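Local coordinates for protein aromatic-amino-acid:2-oxoglutarate transaminase (Candida albicans, PDB 6HND) that binds pyridoxal 5'-phosphate and, as its family suggests, probably transfers amino groups between aromatic amino acids and 2-oxoglutarate, at residues K461-Y465 with G466-V470; I443-P446 with K447-V451; L310-D313 with D314-N318; H6-S9 with K10-G14; D217-L221 with T222-D226. One frame throughout, in Å; residues are numbered along the deposited sequence.

Contact 1. Residues K461-Y465 with G466-V470; sequences KLISY and GILVV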
loop_
_atom_site.group_PDB
_atom_site.type_symbol
_atom_site.label_atom_id
_atom_site.label_comp_id
_atom_site.label_asym_id
_atom_site.label_seq_id
_atom_site.Cartn_x
_atom_site.Cartn_y
_atom_site.Cartn_z
ATOM N N LYS B 461 -28.821 25.481 0.201
ATOM C CA LYS B 461 -28.700 26.907 0.615
ATOM C C LYS B 461 -27.241 27.287 0.943
ATOM O O LYS B 461 -26.785 28.373 0.517
ATOM C CB LYS B 461 -29.588 27.181 1.831
ATOM C CG LYS B 461 -29.905 28.647 2.045
ATOM C CD LYS B 461 -30.437 29.305 0.781
ATOM C CE LYS B 461 -31.301 30.503 1.051
ATOM N NZ LYS B 461 -31.627 31.187 -0.215
ATOM N N LEU B 462 -26.539 26.453 1.710
ATOM C CA LEU B 462 -25.113 26.683 2.068
ATOM C C LEU B 462 -24.297 26.728 0.771
ATOM O O LEU B 462 -23.487 27.668 0.614
ATOM C CB LEU B 462 -24.586 25.566 2.981
ATOM C CG LEU B 462 -25.259 25.384 4.343
ATOM C CD1 LEU B 462 -24.491 24.367 5.147
ATOM C CD2 LEU B 462 -25.341 26.669 5.114
ATOM N N ILE B 463 -24.500 25.751 -0.128
ATOM C CA ILE B 463 -23.760 25.680 -1.430
ATOM C C ILE B 463 -24.001 26.991 -2.190
ATOM O O ILE B 463 -23.000 27.615 -2.583
ATOM C CB ILE B 463 -24.139 24.439 -2.254
ATOM C CG1 ILE B 463 -23.767 23.138 -1.531
ATOM C CG2 ILE B 463 -23.514 24.513 -3.643
ATOM C CD1 ILE B 463 -24.440 21.908 -2.098
ATOM N N SER B 464 -25.253 27.454 -2.283
ATOM C CA SER B 464 -25.617 28.748 -2.935
ATOM C C SER B 464 -24.962 29.928 -2.206
ATOM O O SER B 464 -24.550 30.861 -2.908
ATOM C CB SER B 464 -27.106 28.945 -3.101
ATOM O OG SER B 464 -27.755 29.024 -1.860
ATOM N N TYR B 465 -24.752 29.856 -0.888
ATOM C CA TYR B 465 -24.056 30.926 -0.111
ATOM C C TYR B 465 -22.516 30.790 -0.160
ATOM O O TYR B 465 -21.835 31.683 0.376
ATOM C CB TYR B 465 -24.591 30.972 1.322
ATOM C CG TYR B 465 -25.716 31.955 1.533
ATOM C CD1 TYR B 465 -26.983 31.736 1.002
ATOM C CD2 TYR B 465 -25.517 33.105 2.282
ATOM C CE1 TYR B 465 -28.017 32.642 1.203
ATOM C CE2 TYR B 465 -26.542 34.004 2.512
ATOM C CZ TYR B 465 -27.787 33.780 1.957
ATOM O OH TYR B 465 -28.765 34.694 2.182
ATOM N N GLY B 466 -21.981 29.723 -0.766
ATOM C CA GLY B 466 -20.539 29.553 -1.026
ATOM C C GLY B 466 -19.781 28.998 0.170
ATOM O O GLY B 466 -18.622 29.382 0.396
ATOM N N ILE B 467 -20.401 28.098 0.911
ATOM C CA ILE B 467 -19.741 27.392 2.050
ATOM C C ILE B 467 -20.048 25.892 1.910
ATOM O O ILE B 467 -21.255 25.500 1.908
ATOM C CB ILE B 467 -20.157 28.027 3.402
ATOM C CG1 ILE B 467 -19.384 27.441 4.583
ATOM C CG2 ILE B 467 -21.663 27.945 3.621
ATOM C CD1 ILE B 467 -17.876 27.573 4.480
ATOM N N LEU B 468 -18.997 25.090 1.734
ATOM C CA LEU B 468 -19.115 23.615 1.632
ATOM C C LEU B 468 -18.942 22.981 3.023
ATOM O O LEU B 468 -17.974 23.337 3.736
ATOM C CB LEU B 468 -18.066 23.101 0.649
ATOM C CG LEU B 468 -18.081 23.710 -0.761
ATOM C CD1 LEU B 468 -17.015 23.040 -1.639
ATOM C CD2 LEU B 468 -19.464 23.613 -1.411
ATOM N N VAL B 469 -19.850 22.068 3.386
ATOM C CA VAL B 469 -19.817 21.292 4.657
ATOM C C VAL B 469 -20.264 19.860 4.365
ATOM O O VAL B 469 -20.653 19.581 3.233
ATOM C CB VAL B 469 -20.685 21.933 5.759
ATOM C CG1 VAL B 469 -20.204 23.328 6.090
ATOM C CG2 VAL B 469 -22.159 21.941 5.402
ATOM N N VAL B 470 -20.166 18.982 5.372
ATOM C CA VAL B 470 -20.589 17.559 5.306
ATOM C C VAL B 470 -21.799 17.423 6.209
ATOM O O VAL B 470 -21.682 17.688 7.393
ATOM C CB VAL B 470 -19.454 16.617 5.724
ATOM C CG1 VAL B 470 -19.892 15.159 5.708
ATOM C CG2 VAL B 470 -18.256 16.799 4.822
#
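With CG of L462 anti to its own carbonyl carbon (chi1 -62°), the leucine side chain leans over the chain that leaves the helix, and the branch CG2 of I467 comes up against L462 CB at 3.8 Å. Further out, L462 CD1 meets V469 CG2 at 3.4 Å, a tight carbon contact in which the two side chains cross at about a right angle. A branched leucine suits this place because its CB and one methyl reach residues two apart on the departing chain, and it also packs on F489 and A512. On the neighbouring helical position, I463 CG1 lies 4.3 Å from L468 CD2.

Backbone bonds close the turn. I467 N donates to L462 O at 3.1 Å in a nearly straight bond, and G466 N donates to I463 O at 3.0 Å, with a weak further bond to L462 O. G466 has a positive phi (84°), a backbone shape that glycine, with no CB to press on Y465 O, adopts easily. Y465 and K461 send their polar ends to E515. Beyond the turn, I467 and L468 pair in parallel with a strand of the second subunit. The turn itself is a Schellman motif ending helix 451-465.

Contact 2. Residues I443-P446 with K447-V451; sequences INLP and KDVDV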
loop_
_atom_site.group_PDB
_atom_site.type_symbol
_atom_site.label_atom_id
_atom_site.label_comp_id
_atom_site.label_asym_id
_atom_site.label_seq_id
_atom_site.Cartn_x
_atom_site.Cartn_y
_atom_site.Cartn_z
ATOM N N ILE B 443 -28.210 22.243 13.960
ATOM C CA ILE B 443 -29.340 23.000 13.374
ATOM C C ILE B 443 -30.569 22.673 14.221
ATOM O O ILE B 443 -31.011 21.489 14.167
ATOM C CB ILE B 443 -29.543 22.580 11.907
ATOM C CG1 ILE B 443 -28.236 22.580 11.107
ATOM C CG2 ILE B 443 -30.630 23.437 11.277
ATOM C CD1 ILE B 443 -27.452 23.878 11.159
ATOM N N ASN B 444 -31.073 23.662 14.964
ATOM C CA ASN B 444 -32.257 23.544 15.858
ATOM C C ASN B 444 -33.522 23.608 14.979
ATOM O O ASN B 444 -34.351 24.542 15.135
ATOM C CB ASN B 444 -32.174 24.529 17.045
ATOM C CG ASN B 444 -30.938 24.280 17.910
ATOM O OD1 ASN B 444 -30.474 23.133 18.045
ATOM N ND2 ASN B 444 -30.377 25.327 18.515
ATOM N N LEU B 445 -33.715 22.597 14.129
ATOM C CA LEU B 445 -35.005 22.428 13.403
ATOM C C LEU B 445 -36.100 22.178 14.435
ATOM O O LEU B 445 -35.845 21.551 15.452
ATOM C CB LEU B 445 -34.930 21.264 12.405
ATOM C CG LEU B 445 -33.897 21.424 11.302
ATOM C CD1 LEU B 445 -33.690 20.121 10.576
ATOM C CD2 LEU B 445 -34.287 22.518 10.347
ATOM N N PRO B 446 -37.349 22.640 14.206
ATOM C CA PRO B 446 -38.489 22.154 14.986
ATOM C C PRO B 446 -38.515 20.617 15.025
ATOM O O PRO B 446 -38.254 19.968 14.030
ATOM C CB PRO B 446 -39.732 22.714 14.281
ATOM C CG PRO B 446 -39.225 23.880 13.445
ATOM C CD PRO B 446 -37.732 23.648 13.210
ATOM N N LYS B 447 -38.866 20.071 16.177
ATOM C CA LYS B 447 -38.871 18.609 16.441
ATOM C C LYS B 447 -39.675 17.870 15.357
ATOM O O LYS B 447 -39.301 16.731 15.017
ATOM C CB LYS B 447 -39.427 18.374 17.850
ATOM C CG LYS B 447 -39.477 16.936 18.345
ATOM C CD LYS B 447 -39.958 16.863 19.789
ATOM C CE LYS B 447 -40.044 15.463 20.347
ATOM N NZ LYS B 447 -38.718 14.791 20.305
ATOM N N ASP B 448 -40.769 18.461 14.869
ATOM C CA ASP B 448 -41.782 17.729 14.057
ATOM C C ASP B 448 -41.525 17.857 12.547
ATOM O O ASP B 448 -42.374 17.340 11.790
ATOM C CB ASP B 448 -43.212 18.178 14.388
ATOM C CG ASP B 448 -43.545 19.612 14.012
ATOM O OD1 ASP B 448 -42.653 20.472 14.120
ATOM O OD2 ASP B 448 -44.700 19.849 13.616
ATOM N N VAL B 449 -40.451 18.529 12.107
ATOM C CA VAL B 449 -40.104 18.631 10.654
ATOM C C VAL B 449 -39.284 17.388 10.292
ATOM O O VAL B 449 -38.671 16.794 11.198
ATOM C CB VAL B 449 -39.396 19.941 10.251
ATOM C CG1 VAL B 449 -40.220 21.156 10.613
ATOM C CG2 VAL B 449 -37.999 20.066 10.825
ATOM N N ASP B 450 -39.384 16.967 9.030
ATOM C CA ASP B 450 -38.580 15.887 8.413
ATOM C C ASP B 450 -37.107 16.333 8.440
ATOM O O ASP B 450 -36.762 17.313 7.741
ATOM C CB ASP B 450 -39.118 15.599 7.006
ATOM C CG ASP B 450 -38.492 14.384 6.329
ATOM O OD1 ASP B 450 -37.263 14.179 6.488
ATOM O OD2 ASP B 450 -39.239 13.662 5.626
ATOM N N VAL B 451 -36.283 15.671 9.251
ATOM C CA VAL B 451 -34.852 16.054 9.481
ATOM C C VAL B 451 -34.050 15.957 8.172
ATOM O O VAL B 451 -33.431 16.972 7.788
ATOM C CB VAL B 451 -34.186 15.206 10.586
ATOM C CG1 VAL B 451 -32.685 15.439 10.616
ATOM C CG2 VAL B 451 -34.789 15.500 11.954
#
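V449 folds back over L445 and P446, and its side chain can be followed outward from the backbone. V449 CB lies 3.9 Å from P446 O. From there CG1 of V449 goes to the proline ring, 4.0 Å from P446 CB and about as far from P446 CG. The other branch, V449 CG2, stands between the backbone N and the carbonyl carbon of its own residue, which sets it close to P446 O at 3.2 Å and against L445 CB at 3.7 Å. A beta-branched residue is apt here, since its two methyls can address two different neighbours at once.

In the same valine, V449 N donates to P446 O at 3.3 Å in an almost straight bond (171°), with the donor standing above the carbonyl plane. P446 thus supplies the acceptor carbonyl of the turn and, with its ring, an apolar surface for V449 CG1. K447 and D448 occupy the two corners with their side chains directed to the exterior; D448 OD1 nevertheless passes 3.7 Å from P446 CB. L445, P446 and V449 all pack on L521 as well, so the small apolar patch of the turn is covered by the C-terminal tail. Just afterwards D450 takes the N-cap position and its OD1 accepts from Q453 N. The whole is a type I beta turn from P446 to V449, joining strand 438-443 to the capped start of helix 451-465.

Contact 3. Residues L310-D313 with D314-N318; sequences LEID and DYLKN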
loop_
_atom_site.group_PDB
_atom_site.type_symbol
_atom_site.label_atom_id
_atom_site.label_comp_id
_atom_site.label_asym_id
_atom_site.label_seq_id
_atom_site.Cartn_x
_atom_site.Cartn_y
_atom_site.Cartn_z
ATOM N N LEU B 310 3.183 25.707 26.409
ATOM C CA LEU B 310 2.905 24.393 27.055
ATOM C C LEU B 310 4.172 23.520 26.966
ATOM O O LEU B 310 4.723 23.384 25.857
ATOM C CB LEU B 310 1.723 23.760 26.307
ATOM C CG LEU B 310 0.754 22.914 27.127
ATOM C CD1 LEU B 310 -0.033 21.973 26.230
ATOM C CD2 LEU B 310 1.477 22.118 28.187
ATOM N N GLU B 311 4.657 22.979 28.086
ATOM C CA GLU B 311 5.887 22.132 28.137
ATOM C C GLU B 311 5.449 20.676 27.970
ATOM O O GLU B 311 4.282 20.392 28.256
ATOM C CB GLU B 311 6.651 22.315 29.460
ATOM C CG GLU B 311 7.115 23.747 29.732
ATOM C CD GLU B 311 8.168 24.283 28.769
ATOM O OE1 GLU B 311 9.314 23.797 28.830
ATOM O OE2 GLU B 311 7.844 25.180 27.948
ATOM N N ILE B 312 6.353 19.785 27.570
ATOM C CA ILE B 312 6.025 18.372 27.215
ATOM C C ILE B 312 5.408 17.654 28.426
ATOM O O ILE B 312 4.340 17.043 28.275
ATOM C CB ILE B 312 7.267 17.626 26.680
ATOM C CG1 ILE B 312 7.688 18.141 25.300
ATOM C CG2 ILE B 312 7.000 16.122 26.666
ATOM C CD1 ILE B 312 8.792 17.350 24.620
ATOM N N ASP B 313 6.071 17.687 29.577
ATOM C CA ASP B 313 5.661 16.934 30.797
ATOM C C ASP B 313 4.214 17.284 31.145
ATOM O O ASP B 313 3.419 16.354 31.455
ATOM C CB ASP B 313 6.618 17.199 31.969
ATOM C CG ASP B 313 7.983 16.522 31.819
ATOM O OD1 ASP B 313 8.086 15.526 31.024
ATOM O OD2 ASP B 313 8.954 16.992 32.495
ATOM N N ASP B 314 3.878 18.574 31.077
ATOM C CA ASP B 314 2.549 19.098 31.489
ATOM C C ASP B 314 1.530 18.605 30.446
ATOM O O ASP B 314 0.453 18.106 30.855
ATOM C CB ASP B 314 2.605 20.620 31.685
ATOM C CG ASP B 314 1.269 21.270 32.012
ATOM O OD1 ASP B 314 0.347 20.558 32.469
ATOM O OD2 ASP B 314 1.148 22.493 31.780
ATOM N N TYR B 315 1.887 18.690 29.152
ATOM C CA TYR B 315 1.087 18.156 28.023
ATOM C C TYR B 315 0.775 16.673 28.267
ATOM O O TYR B 315 -0.403 16.278 28.334
ATOM C CB TYR B 315 1.837 18.347 26.708
ATOM C CG TYR B 315 1.223 17.642 25.521
ATOM C CD1 TYR B 315 -0.027 18.002 25.038
ATOM C CD2 TYR B 315 1.901 16.623 24.882
ATOM C CE1 TYR B 315 -0.588 17.379 23.941
ATOM C CE2 TYR B 315 1.371 16.014 23.758
ATOM C CZ TYR B 315 0.114 16.377 23.293
ATOM O OH TYR B 315 -0.405 15.757 22.192
ATOM N N LEU B 316 1.815 15.860 28.435
ATOM C CA LEU B 316 1.659 14.388 28.522
ATOM C C LEU B 316 0.772 14.078 29.716
ATOM O O LEU B 316 -0.064 13.164 29.597
ATOM C CB LEU B 316 3.023 13.715 28.664
ATOM C CG LEU B 316 3.919 13.778 27.434
ATOM C CD1 LEU B 316 5.208 13.011 27.690
ATOM C CD2 LEU B 316 3.203 13.259 26.194
ATOM N N LYS B 317 0.938 14.820 30.810
ATOM C CA LYS B 317 0.345 14.447 32.122
ATOM C C LYS B 317 -1.102 14.947 32.197
ATOM O O LYS B 317 -1.955 14.175 32.652
ATOM C CB LYS B 317 1.187 15.002 33.274
ATOM C CG LYS B 317 0.834 14.425 34.641
ATOM C CD LYS B 317 1.564 15.074 35.806
ATOM C CE LYS B 317 1.090 14.566 37.156
ATOM N NZ LYS B 317 2.232 14.114 37.988
ATOM N N ASN B 318 -1.376 16.187 31.774
ATOM C CA ASN B 318 -2.663 16.855 32.083
ATOM C C ASN B 318 -3.491 17.086 30.817
ATOM O O ASN B 318 -4.713 17.166 30.970
ATOM C CB ASN B 318 -2.409 18.126 32.891
ATOM C CG ASN B 318 -1.630 17.815 34.158
ATOM O OD1 ASN B 318 -2.086 17.032 34.986
ATOM N ND2 ASN B 318 -0.432 18.362 34.285
HETATM O O HOH W 1 3.360 23.769 30.693
#
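At the N-terminus of helix 312-319, where E311 holds the N-cap position, L310 reaches forward over the first turn. L310 CD2 touches D314 OD2 and Y315 N, each at 3.6 Å, and L310 CD1 lies 4.1 Å from Y315 CB, the two side chains crossing at about a right angle. Y315 CG stands anti to the backbone N (chi1 170°), which carries the ring off the helix to pack on L400 and lets OH donate to the carbonyl O of Y285; tyrosine suits a place that needs both. Branched, apolar I312 and L316, four residues apart, share one helix face and run side by side, I312 CG2 against L316 CD1 at 3.7 Å; both also lie on R149.

Two backbone bonds are nearly straight, Y315 N to E311 O at 3.1 Å and L316 N to I312 O at 2.8 Å; that from K317 N to D313 O is bent (137°). D314 uses both carboxylate oxygens. D314 OD2 accepts from a water at 2.8 Å that itself accepts from E311 N, and D314 OD1 accepts from N318 ND2 at 3.0 Å, on its anti side.

Acidic D314 thus sits near the helix start, where the dipole should stabilise its charge, and is linked through water to the N-cap amide.

Contact 4. Residues H6-S9 with K10-G14; sequences HLIS and KRAAG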
loop_
_atom_site.group_PDB
_atom_site.type_symbol
_atom_site.label_atom_id
_atom_site.label_comp_id
_atom_site.label_asym_id
_atom_site.label_seq_id
_atom_site.Cartn_x
_atom_site.Cartn_y
_atom_site.Cartn_z
ATOM N N HIS B 6 -7.793 -15.783 21.339
ATOM C CA HIS B 6 -9.220 -16.168 21.148
ATOM C C HIS B 6 -9.940 -15.142 20.248
ATOM O O HIS B 6 -11.011 -15.501 19.681
ATOM C CB HIS B 6 -9.907 -16.367 22.511
ATOM C CG HIS B 6 -10.081 -15.111 23.300
ATOM N ND1 HIS B 6 -9.011 -14.446 23.895
ATOM C CD2 HIS B 6 -11.191 -14.400 23.600
ATOM C CE1 HIS B 6 -9.456 -13.379 24.522
ATOM N NE2 HIS B 6 -10.799 -13.331 24.370
ATOM N N LEU B 7 -9.431 -13.903 20.146
ATOM C CA LEU B 7 -10.149 -12.812 19.417
ATOM C C LEU B 7 -9.671 -12.752 17.957
ATOM O O LEU B 7 -10.368 -12.170 17.113
ATOM C CB LEU B 7 -9.925 -11.468 20.120
ATOM C CG LEU B 7 -10.528 -11.287 21.517
ATOM C CD1 LEU B 7 -9.889 -10.097 22.225
ATOM C CD2 LEU B 7 -12.018 -11.111 21.458
ATOM N N ILE B 8 -8.520 -13.314 17.644
ATOM C CA ILE B 8 -8.012 -13.309 16.237
ATOM C C ILE B 8 -8.965 -14.114 15.339
ATOM O O ILE B 8 -9.393 -15.207 15.725
ATOM C CB ILE B 8 -6.552 -13.769 16.194
ATOM C CG1 ILE B 8 -5.691 -12.765 16.961
ATOM C CG2 ILE B 8 -6.072 -13.940 14.763
ATOM C CD1 ILE B 8 -4.239 -13.178 17.100
ATOM N N SER B 9 -9.405 -13.514 14.233
ATOM C CA SER B 9 -10.253 -14.157 13.202
ATOM C C SER B 9 -9.573 -15.450 12.724
ATOM O O SER B 9 -8.322 -15.478 12.605
ATOM C CB SER B 9 -10.526 -13.225 12.042
ATOM O OG SER B 9 -9.332 -12.881 11.353
ATOM N N LYS B 10 -10.386 -16.476 12.485
ATOM C CA LYS B 10 -9.999 -17.759 11.847
ATOM C C LYS B 10 -9.306 -17.453 10.520
ATOM O O LYS B 10 -8.279 -18.074 10.289
ATOM C CB LYS B 10 -11.233 -18.636 11.610
ATOM C CG LYS B 10 -12.153 -18.792 12.821
ATOM C CD LYS B 10 -12.774 -20.159 12.981
ATOM C CE LYS B 10 -11.736 -21.237 13.223
ATOM N NZ LYS B 10 -11.992 -21.955 14.495
ATOM N N ARG B 11 -9.848 -16.504 9.749
ATOM C CA ARG B 11 -9.290 -16.092 8.434
ATOM C C ARG B 11 -7.851 -15.595 8.609
ATOM O O ARG B 11 -6.975 -16.135 7.952
ATOM C CB ARG B 11 -10.183 -15.035 7.771
ATOM C CG ARG B 11 -9.768 -14.659 6.356
ATOM C CD ARG B 11 -10.539 -13.490 5.776
ATOM N NE ARG B 11 -10.592 -12.395 6.724
ATOM C CZ ARG B 11 -11.685 -11.949 7.323
ATOM N NH1 ARG B 11 -12.862 -12.485 7.063
ATOM N NH2 ARG B 11 -11.594 -10.959 8.184
ATOM N N ALA B 12 -7.627 -14.614 9.481
ATOM C CA ALA B 12 -6.262 -14.073 9.676
ATOM C C ALA B 12 -5.343 -15.109 10.359
ATOM O O ALA B 12 -4.154 -15.100 10.066
ATOM C CB ALA B 12 -6.308 -12.772 10.446
ATOM N N ALA B 13 -5.840 -15.960 11.254
ATOM C CA ALA B 13 -4.996 -16.977 11.925
ATOM C C ALA B 13 -4.644 -18.099 10.945
ATOM O O ALA B 13 -3.619 -18.757 11.175
ATOM C CB ALA B 13 -5.673 -17.575 13.142
ATOM N N GLY B 14 -5.498 -18.362 9.950
ATOM C CA GLY B 14 -5.289 -19.435 8.955
ATOM C C GLY B 14 -4.214 -19.101 7.922
ATOM O O GLY B 14 -3.647 -20.031 7.332
#
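Two hydrogen bonds join S9 to the helix that follows it. S9 OG accepts from A12 N at 3.1 Å, and S9 O accepts from A13 N at 2.9 Å, the first regular turn. OG can serve because it stands between the backbone N and the carbonyl carbon (chi1 64°), tucked back toward the helix start. The capping bond also brings S9 OG to 3.2 Å from A12 CB. Serine suits the N-cap position, being short enough to face the amides while its hydroxyl also bonds to D175 O.

The apolar contacts are light. I8 CG2, anti to its backbone N, rests 4.0 Å from A13 CB and more loosely, at 4.5 Å, from A12 CB. Alanine's single methyl leaves room for I8 CG2 to lie along the first turn.

Charge is handled next to the cap by outside partners. D179 accepts from the amides of K10 and R11 through its two carboxylate oxygens, and R11 forms a salt bridge with D175 besides bonding to the carbonyls of L178 and A201.

Amides at the start of a helix have no preceding turn to bond to; here S9 and D179 supply acceptors for three of them, and the negative D179 would also be favoured by the helix dipole.

Contact 5. Residues D217-L221 with T222-D226; sequences DGIDL and TQFVD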
loop_
_atom_site.group_PDB
_atom_site.type_symbol
_atom_site.label_atom_id
_atom_site.label_comp_id
_atom_site.label_asym_id
_atom_site.label_seq_id
_atom_site.Cartn_x
_atom_site.Cartn_y
_atom_site.Cartn_z
ATOM N N ASP B 217 -19.338 12.459 26.361
ATOM C CA ASP B 217 -18.065 11.757 26.061
ATOM C C ASP B 217 -18.085 11.248 24.617
ATOM O O ASP B 217 -17.073 10.687 24.176
ATOM C CB ASP B 217 -17.861 10.615 27.055
ATOM C CG ASP B 217 -17.604 11.110 28.471
ATOM O OD1 ASP B 217 -16.459 11.536 28.749
ATOM O OD2 ASP B 217 -18.563 11.079 29.272
ATOM N N GLY B 218 -19.207 11.389 23.922
ATOM C CA GLY B 218 -19.443 10.719 22.630
ATOM C C GLY B 218 -20.497 9.644 22.754
ATOM O O GLY B 218 -21.648 9.975 22.973
ATOM N N ILE B 219 -20.117 8.385 22.579
ATOM C CA ILE B 219 -21.010 7.224 22.856
ATOM C C ILE B 219 -21.928 7.545 24.050
ATOM O O ILE B 219 -21.415 8.006 25.097
ATOM C CB ILE B 219 -20.173 5.966 23.126
ATOM C CG1 ILE B 219 -19.555 5.442 21.821
ATOM C CG2 ILE B 219 -21.017 4.911 23.809
ATOM C CD1 ILE B 219 -18.433 4.421 22.019
ATOM N N ASP B 220 -23.215 7.219 23.929
ATOM C CA ASP B 220 -24.185 7.290 25.048
ATOM C C ASP B 220 -24.030 6.022 25.908
ATOM O O ASP B 220 -24.529 4.946 25.506
ATOM C CB ASP B 220 -25.600 7.445 24.496
ATOM C CG ASP B 220 -26.661 7.643 25.572
ATOM O OD1 ASP B 220 -26.647 6.887 26.569
ATOM O OD2 ASP B 220 -27.490 8.558 25.402
ATOM N N LEU B 221 -23.382 6.131 27.065
ATOM C CA LEU B 221 -23.037 4.936 27.870
ATOM C C LEU B 221 -24.309 4.175 28.274
ATOM O O LEU B 221 -24.323 2.933 28.159
ATOM C CB LEU B 221 -22.193 5.334 29.085
ATOM C CG LEU B 221 -21.663 4.130 29.884
ATOM C CD1 LEU B 221 -20.697 3.303 29.067
ATOM C CD2 LEU B 221 -21.010 4.552 31.185
ATOM N N THR B 222 -25.355 4.863 28.719
ATOM C CA THR B 222 -26.614 4.221 29.180
ATOM C C THR B 222 -27.161 3.341 28.043
ATOM O O THR B 222 -27.506 2.171 28.318
ATOM C CB THR B 222 -27.600 5.272 29.692
ATOM O OG1 THR B 222 -27.062 5.817 30.895
ATOM C CG2 THR B 222 -28.971 4.710 29.992
ATOM N N GLN B 223 -27.204 3.858 26.807
ATOM C CA GLN B 223 -27.767 3.120 25.648
ATOM C C GLN B 223 -26.779 2.030 25.200
ATOM O O GLN B 223 -27.249 1.022 24.666
ATOM C CB GLN B 223 -28.185 4.067 24.523
ATOM C CG GLN B 223 -29.420 4.897 24.872
ATOM C CD GLN B 223 -30.572 4.031 25.332
ATOM O OE1 GLN B 223 -30.931 4.022 26.515
ATOM N NE2 GLN B 223 -31.144 3.264 24.407
ATOM N N PHE B 224 -25.482 2.194 25.446
ATOM C CA PHE B 224 -24.458 1.181 25.120
ATOM C C PHE B 224 -24.647 -0.022 26.063
ATOM O O PHE B 224 -24.890 -1.152 25.599
ATOM C CB PHE B 224 -23.051 1.795 25.127
ATOM C CG PHE B 224 -21.964 0.873 24.614
ATOM C CD1 PHE B 224 -22.040 0.315 23.350
ATOM C CD2 PHE B 224 -20.871 0.549 25.393
ATOM C CE1 PHE B 224 -21.051 -0.546 22.895
ATOM C CE2 PHE B 224 -19.892 -0.318 24.942
ATOM C CZ PHE B 224 -19.973 -0.849 23.685
ATOM N N VAL B 225 -24.641 0.214 27.364
ATOM C CA VAL B 225 -24.947 -0.840 28.376
ATOM C C VAL B 225 -26.265 -1.550 28.000
ATOM O O VAL B 225 -26.294 -2.793 27.947
ATOM C CB VAL B 225 -24.945 -0.249 29.801
ATOM C CG1 VAL B 225 -25.420 -1.250 30.839
ATOM C CG2 VAL B 225 -23.565 0.237 30.184
ATOM N N ASP B 226 -27.323 -0.808 27.693
ATOM C CA ASP B 226 -28.646 -1.400 27.388
ATOM C C ASP B 226 -28.520 -2.329 26.167
ATOM O O ASP B 226 -29.081 -3.472 26.214
ATOM C CB ASP B 226 -29.707 -0.314 27.200
ATOM C CG ASP B 226 -31.065 -0.903 26.860
ATOM O OD1 ASP B 226 -31.670 -1.529 27.747
ATOM O OD2 ASP B 226 -31.479 -0.786 25.688
#
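The side chains of D220 and Q223 run side by side, their carboxylate and amide planes turned 89° apart and the amide itself leading away; Q223 CG comes 3.8 Å from D220 OD1. The backbone N of Q223 meets D220 OD1 at 3.1 Å from above the carboxylate plane, 44° out of it, in a fairly straight bond. CG of D220 is anti to the backbone N (chi1 -175°), which swings the carboxylate over the opening amides of the helix. Aspartate is a natural N-cap, since its short chain places one oxygen beside those N-H groups, and its negative charge would be favoured by the helix dipole.

The phenyl ring of F224 is approached obliquely by I219 CG2, whose nearest atom on that residue is F224 CB at 3.9 Å. Both hydrophobic side chains turn inward and pack together on V208 of strand 204-208, with L185 and I266 adding to the surroundings of the phenylalanine. L221, a branched apolar residue, is placed on the flank of the helix, L221 CG lying 4.3 Å from V225 CG2, and packs on F262 and K265 of helix 260-272.

Regular helical bonding follows at once: F224 N donates to D220 O and V225 N to L221 O, both at 2.9 Å, the latter almost straight. Together these features make an aspartate-capped helix N-terminus, with the helix following strand 204-208, an outermost strand, within this chain, of the mixed seven-stranded sheet.

Overall arrangement
All five contacts are local, and none touches another. Contacts 1 and 2 lie at the two ends of helix 451-465, contact 2 just ahead of its start and contact 1 at its finish, with centres about 19 Å apart. Contacts 3, 4 and 5 each sit at the start of a different helix; contact 4 is capped by a serine and contact 5 by an aspartate, their centres about 29 Å apart. In contact 3 the Y315 side chain lies about 9 Å from that of Y283, a cofactor-binding residue, while V469 of contact 1 is about 12 Å from N252, side chain to side chain. In contact 5 the I219 side chain is about 13 Å from the bound pyridoxal phosphate and that of D220 about 9 Å from the potassium ion.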